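Local coordinates for protein molybdopterin molybdotransferase (Pyrococcus horikoshii, PDB 1UZ5) that probably inserts molybdate into adenylyl-molybdopterin with release of AMP, a late step in making the molybdenum cofactor, at residues F178-N190 with L239-S253. Residues are numbered along the deposited sequence; the frame is centred on the assembly and turned at random.
Sequences FRKPKVAVISTGN and LIEKAVNVGDVVVIS
The carboxylate of D248 is the flat group that meets K182: its OD2 takes the backbone N-H of K182 at 2.7 Å, approached on the anti side and 26° out of the carboxylate plane. A water at OD2 links it to the K180 carbonyl. The peptide carbonyl of K182 accepts two bonds, the shorter and straighter from D248 N, tilted 33° from the carbonyl plane, the other from V249 N. D248 CG stands beside its own backbone N (chi1 -57°), which lets backbone and carboxylate hold the same residue; an alanine in its place would probably leave K182 N without this acceptor and the water at K180 O without its second partner. From there strands 182-188 and 249-253 run parallel: A184 N, I186 N and T188 N bond to V249 O, V251 O and S253 O, and V251 N and S253 N bond back to A184 O and I186 O. On one face of the sheet A184 CB sits 3.6 Å from A243 CB, while I186 CD1 reaches the same methyl at 3.7 Å and I186 CG2 meets L239 CD2. On the other, V183 CG1 touches V251 CG2 at 3.6 Å, and V183 and V185 meet helix 208-219. Farther along, a water donates to I186 O and S187 OG, and S187 OG also bonds D206. Helix 233-246, nearly antiparallel to strand 182-188, packs across it as the connection of a beta-alpha-beta crossover from strand 222-229 to strand 249-253, in the parallel part of the probable molybdopterin-binding domain's mixed sheet.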
ATOM      1  N   PHE A 178       0.825  -3.915  10.620  1.00 25.80           N
ATOM      2  CA  PHE A 178       0.802  -5.370  10.563  1.00 28.84           C
ATOM      3  C   PHE A 178       2.230  -5.880  10.558  1.00 22.89           C
ATOM      4  O   PHE A 178       3.108  -5.280   9.927  1.00 32.33           O
ATOM      5  CB  PHE A 178       0.119  -5.856   9.284  1.00 22.45           C
ATOM      6  CG  PHE A 178      -1.375  -5.761   9.306  1.00 27.67           C
ATOM      7  CD1 PHE A 178      -2.120  -6.519  10.200  1.00 32.70           C
ATOM      8  CD2 PHE A 178      -2.044  -4.952   8.391  1.00 24.74           C
ATOM      9  CE1 PHE A 178      -3.509  -6.479  10.181  1.00 32.78           C
ATOM     10  CE2 PHE A 178      -3.434  -4.904   8.362  1.00 29.93           C
ATOM     11  CZ  PHE A 178      -4.167  -5.671   9.259  1.00 35.49           C
ATOM     12  N   ARG A 179       2.479  -6.965  11.281  1.00 32.76           N
ATOM     13  CA  ARG A 179       3.805  -7.564  11.261  1.00 27.47           C
ATOM     14  C   ARG A 179       3.857  -8.167   9.860  1.00 25.68           C
ATOM     15  O   ARG A 179       2.815  -8.440   9.264  1.00 22.77           O
ATOM     16  CB  ARG A 179       3.929  -8.658  12.322  1.00 41.81           C
ATOM     17  CG  ARG A 179       4.020  -8.125  13.741  1.00 38.81           C
ATOM     18  CD  ARG A 179       4.086  -9.255  14.754  1.00 43.82           C
ATOM     19  NE  ARG A 179       4.128  -8.751  16.121  1.00 51.48           N
ATOM     20  CZ  ARG A 179       5.178  -8.138  16.660  1.00 61.91           C
ATOM     21  NH1 ARG A 179       6.281  -7.954  15.947  1.00 55.69           N
ATOM     22  NH2 ARG A 179       5.124  -7.708  17.914  1.00 59.05           N
ATOM     23  N   LYS A 180       5.049  -8.357   9.318  1.00 28.22           N
ATOM     24  CA  LYS A 180       5.146  -8.898   7.968  1.00 33.03           C
ATOM     25  C   LYS A 180       4.917 -10.403   7.934  1.00 24.14           C
ATOM     26  O   LYS A 180       5.590 -11.155   8.630  1.00 25.71           O
ATOM     27  CB  LYS A 180       6.514  -8.561   7.367  1.00 31.81           C
ATOM     28  CG  LYS A 180       6.744  -7.066   7.197  1.00 31.58           C
ATOM     29  CD  LYS A 180       8.132  -6.767   6.667  1.00 31.61           C
ATOM     30  CE  LYS A 180       8.319  -5.274   6.441  1.00 40.58           C
ATOM     31  NZ  LYS A 180       9.684  -4.968   5.936  1.00 43.49           N
ATOM     32  N   PRO A 181       3.938 -10.852   7.138  1.00 20.00           N
ATOM     33  CA  PRO A 181       3.635 -12.283   7.019  1.00 31.12           C
ATOM     34  C   PRO A 181       4.887 -12.963   6.461  1.00 30.76           C
ATOM     35  O   PRO A 181       5.407 -12.551   5.424  1.00 30.53           O
ATOM     36  CB  PRO A 181       2.488 -12.313   6.010  1.00 33.97           C
ATOM     37  CG  PRO A 181       1.870 -10.954   6.134  1.00 36.74           C
ATOM     38  CD  PRO A 181       3.067 -10.064   6.255  1.00 20.24           C
ATOM     39  N   LYS A 182       5.379 -13.985   7.151  1.00 29.08           N
ATOM     40  CA  LYS A 182       6.573 -14.680   6.698  1.00 30.26           C
ATOM     41  C   LYS A 182       6.243 -15.774   5.695  1.00 27.52           C
ATOM     42  O   LYS A 182       5.387 -16.620   5.943  1.00 27.11           O
ATOM     43  CB  LYS A 182       7.315 -15.289   7.881  1.00 36.43           C
ATOM     44  CG  LYS A 182       7.884 -14.281   8.853  1.00 37.49           C
ATOM     45  CD  LYS A 182       8.614 -14.995   9.980  1.00 38.51           C
ATOM     46  CE  LYS A 182       9.259 -14.004  10.937  1.00 48.57           C
ATOM     47  NZ  LYS A 182       9.959 -14.698  12.051  1.00 63.84           N
ATOM     48  N   VAL A 183       6.920 -15.745   4.555  1.00 30.89           N
ATOM     49  CA  VAL A 183       6.707 -16.759   3.525  1.00 28.76           C
ATOM     50  C   VAL A 183       8.023 -17.479   3.249  1.00 30.92           C
ATOM     51  O   VAL A 183       8.977 -16.873   2.763  1.00 27.04           O
ATOM     52  CB  VAL A 183       6.205 -16.134   2.218  1.00 34.59           C
ATOM     53  CG1 VAL A 183       5.972 -17.227   1.174  1.00 27.05           C
ATOM     54  CG2 VAL A 183       4.919 -15.360   2.475  1.00 26.95           C
ATOM     55  N   ALA A 184       8.077 -18.766   3.588  1.00 29.94           N
ATOM     56  CA  ALA A 184       9.273 -19.573   3.361  1.00 26.20           C
ATOM     57  C   ALA A 184       9.216 -20.048   1.910  1.00 27.92           C
ATOM     58  O   ALA A 184       8.233 -20.668   1.490  1.00 22.92           O
ATOM     59  CB  ALA A 184       9.291 -20.768   4.311  1.00 23.89           C
ATOM     60  N   VAL A 185      10.269 -19.749   1.154  1.00 27.32           N
ATOM     61  CA  VAL A 185      10.330 -20.108  -0.258  1.00 28.59           C
ATOM     62  C   VAL A 185      11.367 -21.179  -0.563  1.00 24.40           C
ATOM     63  O   VAL A 185      12.502 -21.110  -0.090  1.00 22.87           O
ATOM     64  CB  VAL A 185      10.643 -18.873  -1.120  1.00 27.36           C
ATOM     65  CG1 VAL A 185      10.752 -19.278  -2.592  1.00 22.95           C
ATOM     66  CG2 VAL A 185       9.556 -17.817  -0.923  1.00 21.21           C
ATOM     67  N   ILE A 186      10.956 -22.161  -1.364  1.00 23.64           N
ATOM     68  CA  ILE A 186      11.822 -23.269  -1.761  1.00 28.33           C
ATOM     69  C   ILE A 186      11.846 -23.454  -3.284  1.00 20.64           C
ATOM     70  O   ILE A 186      10.815 -23.336  -3.943  1.00 26.21           O
ATOM     71  CB  ILE A 186      11.332 -24.602  -1.134  1.00 26.80           C
ATOM     72  CG1 ILE A 186      11.499 -24.557   0.386  1.00 22.86           C
ATOM     73  CG2 ILE A 186      12.101 -25.787  -1.736  1.00 32.84           C
ATOM     74  CD1 ILE A 186      10.754 -25.673   1.117  1.00 22.32           C
ATOM     75  N   SER A 187      13.029 -23.728  -3.833  1.00 25.21           N
ATOM     76  CA  SER A 187      13.173 -23.993  -5.270  1.00 27.82           C
ATOM     77  C   SER A 187      13.540 -25.474  -5.412  1.00 26.37           C
ATOM     78  O   SER A 187      14.457 -25.952  -4.743  1.00 26.15           O
ATOM     79  CB  SER A 187      14.278 -23.126  -5.886  1.00 24.54           C
ATOM     80  OG  SER A 187      13.863 -21.772  -5.988  1.00 32.06           O
ATOM     81  N   THR A 188      12.826 -26.202  -6.263  1.00 24.27           N
ATOM     82  CA  THR A 188      13.107 -27.629  -6.436  1.00 34.09           C
ATOM     83  C   THR A 188      13.534 -27.993  -7.856  1.00 32.26           C
ATOM     84  O   THR A 188      12.944 -27.532  -8.833  1.00 31.49           O
ATOM     85  CB  THR A 188      11.883 -28.498  -6.070  1.00 31.37           C
ATOM     86  OG1 THR A 188      10.808 -28.221  -6.973  1.00 44.66           O
ATOM     87  CG2 THR A 188      11.430 -28.210  -4.647  1.00 29.83           C
ATOM     88  N   GLY A 189      14.560 -28.830  -7.953  1.00 37.08           N
ATOM     89  CA  GLY A 189      15.060 -29.259  -9.248  1.00 36.60           C
ATOM     90  C   GLY A 189      16.492 -29.738  -9.137  1.00 37.44           C
ATOM     91  O   GLY A 189      17.326 -29.081  -8.508  1.00 31.02           O
ATOM     92  N   ASN A 190      16.789 -30.883  -9.744  1.00 30.99           N
ATOM     93  CA  ASN A 190      18.142 -31.424  -9.689  1.00 25.66           C
ATOM     94  C   ASN A 190      19.122 -30.591 -10.503  1.00 22.53           C
ATOM     95  O   ASN A 190      20.335 -30.686 -10.315  1.00 28.68           O
ATOM     96  CB  ASN A 190      18.162 -32.874 -10.183  1.00 38.33           C
ATOM     97  CG  ASN A 190      17.321 -33.791  -9.322  1.00 50.61           C
ATOM     98  OD1 ASN A 190      17.335 -33.693  -8.091  1.00 40.87           O
ATOM     99  ND2 ASN A 190      16.587 -34.695  -9.962  1.00 43.37           N
ATOM    100  N   LEU A 239      13.520 -30.019   3.814  1.00 37.19           N
ATOM    101  CA  LEU A 239      13.448 -28.581   3.593  1.00 37.28           C
ATOM    102  C   LEU A 239      12.050 -28.036   3.867  1.00 37.91           C
ATOM    103  O   LEU A 239      11.904 -26.956   4.434  1.00 38.88           O
ATOM    104  CB  LEU A 239      13.887 -28.245   2.163  1.00 38.41           C
ATOM    105  CG  LEU A 239      14.354 -26.809   1.913  1.00 45.02           C
ATOM    106  CD1 LEU A 239      15.385 -26.410   2.963  1.00 36.29           C
ATOM    107  CD2 LEU A 239      14.950 -26.702   0.511  1.00 40.18           C
ATOM    108  N   ILE A 240      11.022 -28.778   3.465  1.00 35.23           N
ATOM    109  CA  ILE A 240       9.654 -28.346   3.708  1.00 36.47           C
ATOM    110  C   ILE A 240       9.405 -28.278   5.215  1.00 47.22           C
ATOM    111  O   ILE A 240       8.713 -27.381   5.698  1.00 33.26           O
ATOM    112  CB  ILE A 240       8.632 -29.305   3.070  1.00 31.42           C
ATOM    113  CG1 ILE A 240       8.671 -29.160   1.546  1.00 36.54           C
ATOM    114  CG2 ILE A 240       7.235 -29.004   3.590  1.00 37.34           C
ATOM    115  CD1 ILE A 240       7.669 -30.033   0.814  1.00 36.18           C
ATOM    116  N   GLU A 241       9.974 -29.224   5.954  1.00 41.74           N
ATOM    117  CA  GLU A 241       9.814 -29.239   7.402  1.00 47.14           C
ATOM    118  C   GLU A 241      10.413 -27.984   8.028  1.00 43.24           C
ATOM    119  O   GLU A 241       9.832 -27.407   8.944  1.00 41.80           O
ATOM    120  CB  GLU A 241      10.469 -30.484   8.000  1.00 43.55           C
ATOM    121  CG  GLU A 241       9.587 -31.721   7.952  1.00 49.00           C
ATOM    122  CD  GLU A 241      10.315 -32.964   8.417  1.00 63.43           C
ATOM    123  OE1 GLU A 241      10.963 -32.909   9.485  1.00 71.72           O
ATOM    124  OE2 GLU A 241      10.237 -33.995   7.717  1.00 73.50           O
ATOM    125  N   LYS A 242      11.574 -27.563   7.532  1.00 39.69           N
ATOM    126  CA  LYS A 242      12.225 -26.362   8.045  1.00 44.70           C
ATOM    127  C   LYS A 242      11.424 -25.127   7.645  1.00 41.72           C
ATOM    128  O   LYS A 242      11.252 -24.201   8.432  1.00 42.21           O
ATOM    129  CB  LYS A 242      13.651 -26.253   7.505  1.00 44.95           C
ATOM    130  CG  LYS A 242      14.563 -27.387   7.943  1.00 61.11           C
ATOM    131  CD  LYS A 242      15.996 -27.176   7.472  1.00 64.61           C
ATOM    132  CE  LYS A 242      16.895 -28.313   7.935  1.00 70.52           C
ATOM    133  NZ  LYS A 242      18.318 -28.096   7.556  1.00 79.03           N
ATOM    134  N   ALA A 243      10.929 -25.129   6.413  1.00 41.52           N
ATOM    135  CA  ALA A 243      10.139 -24.020   5.898  1.00 41.34           C
ATOM    136  C   ALA A 243       8.888 -23.817   6.749  1.00 41.86           C
ATOM    137  O   ALA A 243       8.553 -22.693   7.118  1.00 37.63           O
ATOM    138  CB  ALA A 243       9.748 -24.291   4.447  1.00 34.00           C
ATOM    139  N   VAL A 244       8.203 -24.917   7.052  1.00 39.30           N
ATOM    140  CA  VAL A 244       6.986 -24.878   7.853  1.00 40.37           C
ATOM    141  C   VAL A 244       7.222 -24.263   9.231  1.00 38.36           C
ATOM    142  O   VAL A 244       6.326 -23.646   9.803  1.00 42.29           O
ATOM    143  CB  VAL A 244       6.397 -26.302   8.034  1.00 43.95           C
ATOM    144  CG1 VAL A 244       5.256 -26.278   9.037  1.00 39.19           C
ATOM    145  CG2 VAL A 244       5.899 -26.828   6.699  1.00 40.61           C
ATOM    146  N   ASN A 245       8.429 -24.430   9.758  1.00 36.38           N
ATOM    147  CA  ASN A 245       8.761 -23.889  11.067  1.00 45.77           C
ATOM    148  C   ASN A 245       9.113 -22.409  11.072  1.00 47.19           C
ATOM    149  O   ASN A 245       8.877 -21.723  12.065  1.00 49.71           O
ATOM    150  CB  ASN A 245       9.912 -24.677  11.690  1.00 50.17           C
ATOM    151  CG  ASN A 245       9.430 -25.760  12.637  1.00 69.60           C
ATOM    152  OD1 ASN A 245       8.680 -26.657  12.248  1.00 70.46           O
ATOM    153  ND2 ASN A 245       9.855 -25.677  13.892  1.00 71.96           N
ATOM    154  N   VAL A 246       9.673 -21.911   9.972  1.00 42.46           N
ATOM    155  CA  VAL A 246      10.062 -20.505   9.912  1.00 34.91           C
ATOM    156  C   VAL A 246       9.012 -19.576   9.321  1.00 34.07           C
ATOM    157  O   VAL A 246       9.014 -18.382   9.608  1.00 40.75           O
ATOM    158  CB  VAL A 246      11.371 -20.315   9.115  1.00 44.45           C
ATOM    159  CG1 VAL A 246      12.485 -21.128   9.747  1.00 50.24           C
ATOM    160  CG2 VAL A 246      11.166 -20.715   7.670  1.00 34.42           C
ATOM    161  N   GLY A 247       8.109 -20.110   8.506  1.00 31.11           N
ATOM    162  CA  GLY A 247       7.109 -19.247   7.902  1.00 31.38           C
ATOM    163  C   GLY A 247       5.664 -19.465   8.305  1.00 33.12           C
ATOM    164  O   GLY A 247       5.330 -20.423   8.998  1.00 36.96           O
ATOM    165  N   ASP A 248       4.808 -18.545   7.869  1.00 34.30           N
ATOM    166  CA  ASP A 248       3.377 -18.613   8.129  1.00 27.52           C
ATOM    167  C   ASP A 248       2.787 -19.273   6.892  1.00 32.80           C
ATOM    168  O   ASP A 248       1.680 -19.811   6.908  1.00 27.25           O
ATOM    169  CB  ASP A 248       2.788 -17.208   8.274  1.00 32.43           C
ATOM    170  CG  ASP A 248       3.464 -16.404   9.366  1.00 44.63           C
ATOM    171  OD1 ASP A 248       3.533 -16.897  10.513  1.00 46.48           O
ATOM    172  OD2 ASP A 248       3.923 -15.278   9.074  1.00 38.90           O
ATOM    173  N   VAL A 249       3.556 -19.209   5.811  1.00 27.72           N
ATOM    174  CA  VAL A 249       3.164 -19.775   4.531  1.00 26.06           C
ATOM    175  C   VAL A 249       4.409 -20.321   3.844  1.00 28.66           C
ATOM    176  O   VAL A 249       5.492 -19.764   3.986  1.00 28.52           O
ATOM    177  CB  VAL A 249       2.535 -18.695   3.623  1.00 29.98           C
ATOM    178  CG1 VAL A 249       2.297 -19.256   2.222  1.00 23.97           C
ATOM    179  CG2 VAL A 249       1.230 -18.205   4.228  1.00 32.13           C
ATOM    180  N   VAL A 250       4.254 -21.422   3.113  1.00 33.86           N
ATOM    181  CA  VAL A 250       5.372 -22.019   2.392  1.00 28.23           C
ATOM    182  C   VAL A 250       5.030 -22.022   0.908  1.00 25.57           C
ATOM    183  O   VAL A 250       3.918 -22.380   0.520  1.00 23.86           O
ATOM    184  CB  VAL A 250       5.648 -23.471   2.862  1.00 29.06           C
ATOM    185  CG1 VAL A 250       6.783 -24.089   2.033  1.00 30.14           C
ATOM    186  CG2 VAL A 250       6.032 -23.473   4.332  1.00 20.34           C
ATOM    187  N   VAL A 251       5.970 -21.581   0.083  1.00 26.71           N
ATOM    188  CA  VAL A 251       5.746 -21.564  -1.354  1.00 26.29           C
ATOM    189  C   VAL A 251       6.895 -22.306  -2.015  1.00 31.49           C
ATOM    190  O   VAL A 251       8.069 -22.020  -1.764  1.00 22.94           O
ATOM    191  CB  VAL A 251       5.667 -20.128  -1.920  1.00 30.20           C
ATOM    192  CG1 VAL A 251       5.469 -20.181  -3.430  1.00 29.87           C
ATOM    193  CG2 VAL A 251       4.500 -19.383  -1.295  1.00 22.30           C
ATOM    194  N   ILE A 252       6.538 -23.271  -2.853  1.00 31.77           N
ATOM    195  CA  ILE A 252       7.518 -24.097  -3.549  1.00 31.16           C
ATOM    196  C   ILE A 252       7.315 -23.977  -5.053  1.00 25.01           C
ATOM    197  O   ILE A 252       6.184 -23.998  -5.534  1.00 31.46           O
ATOM    198  CB  ILE A 252       7.347 -25.582  -3.144  1.00 31.29           C
ATOM    199  CG1 ILE A 252       7.358 -25.706  -1.617  1.00 32.57           C
ATOM    200  CG2 ILE A 252       8.458 -26.428  -3.753  1.00 27.55           C
ATOM    201  CD1 ILE A 252       6.842 -27.024  -1.095  1.00 34.92           C
ATOM    202  N   SER A 253       8.409 -23.822  -5.792  1.00 25.13           N
ATOM    203  CA  SER A 253       8.333 -23.752  -7.248  1.00 31.76           C
ATOM    204  C   SER A 253       9.302 -24.790  -7.807  1.00 26.78           C
ATOM    205  O   SER A 253      10.386 -25.004  -7.258  1.00 34.64           O
ATOM    206  CB  SER A 253       8.713 -22.363  -7.769  1.00 27.83           C
ATOM    207  OG  SER A 253      10.104 -22.136  -7.657  1.00 37.99           O
TER
HETATM  208  O   HOH W   1       4.397 -12.897  10.986  1.00 53.11           O
HETATM  209  O   HOH W   2      11.114 -21.051  -5.597  1.00 31.98           O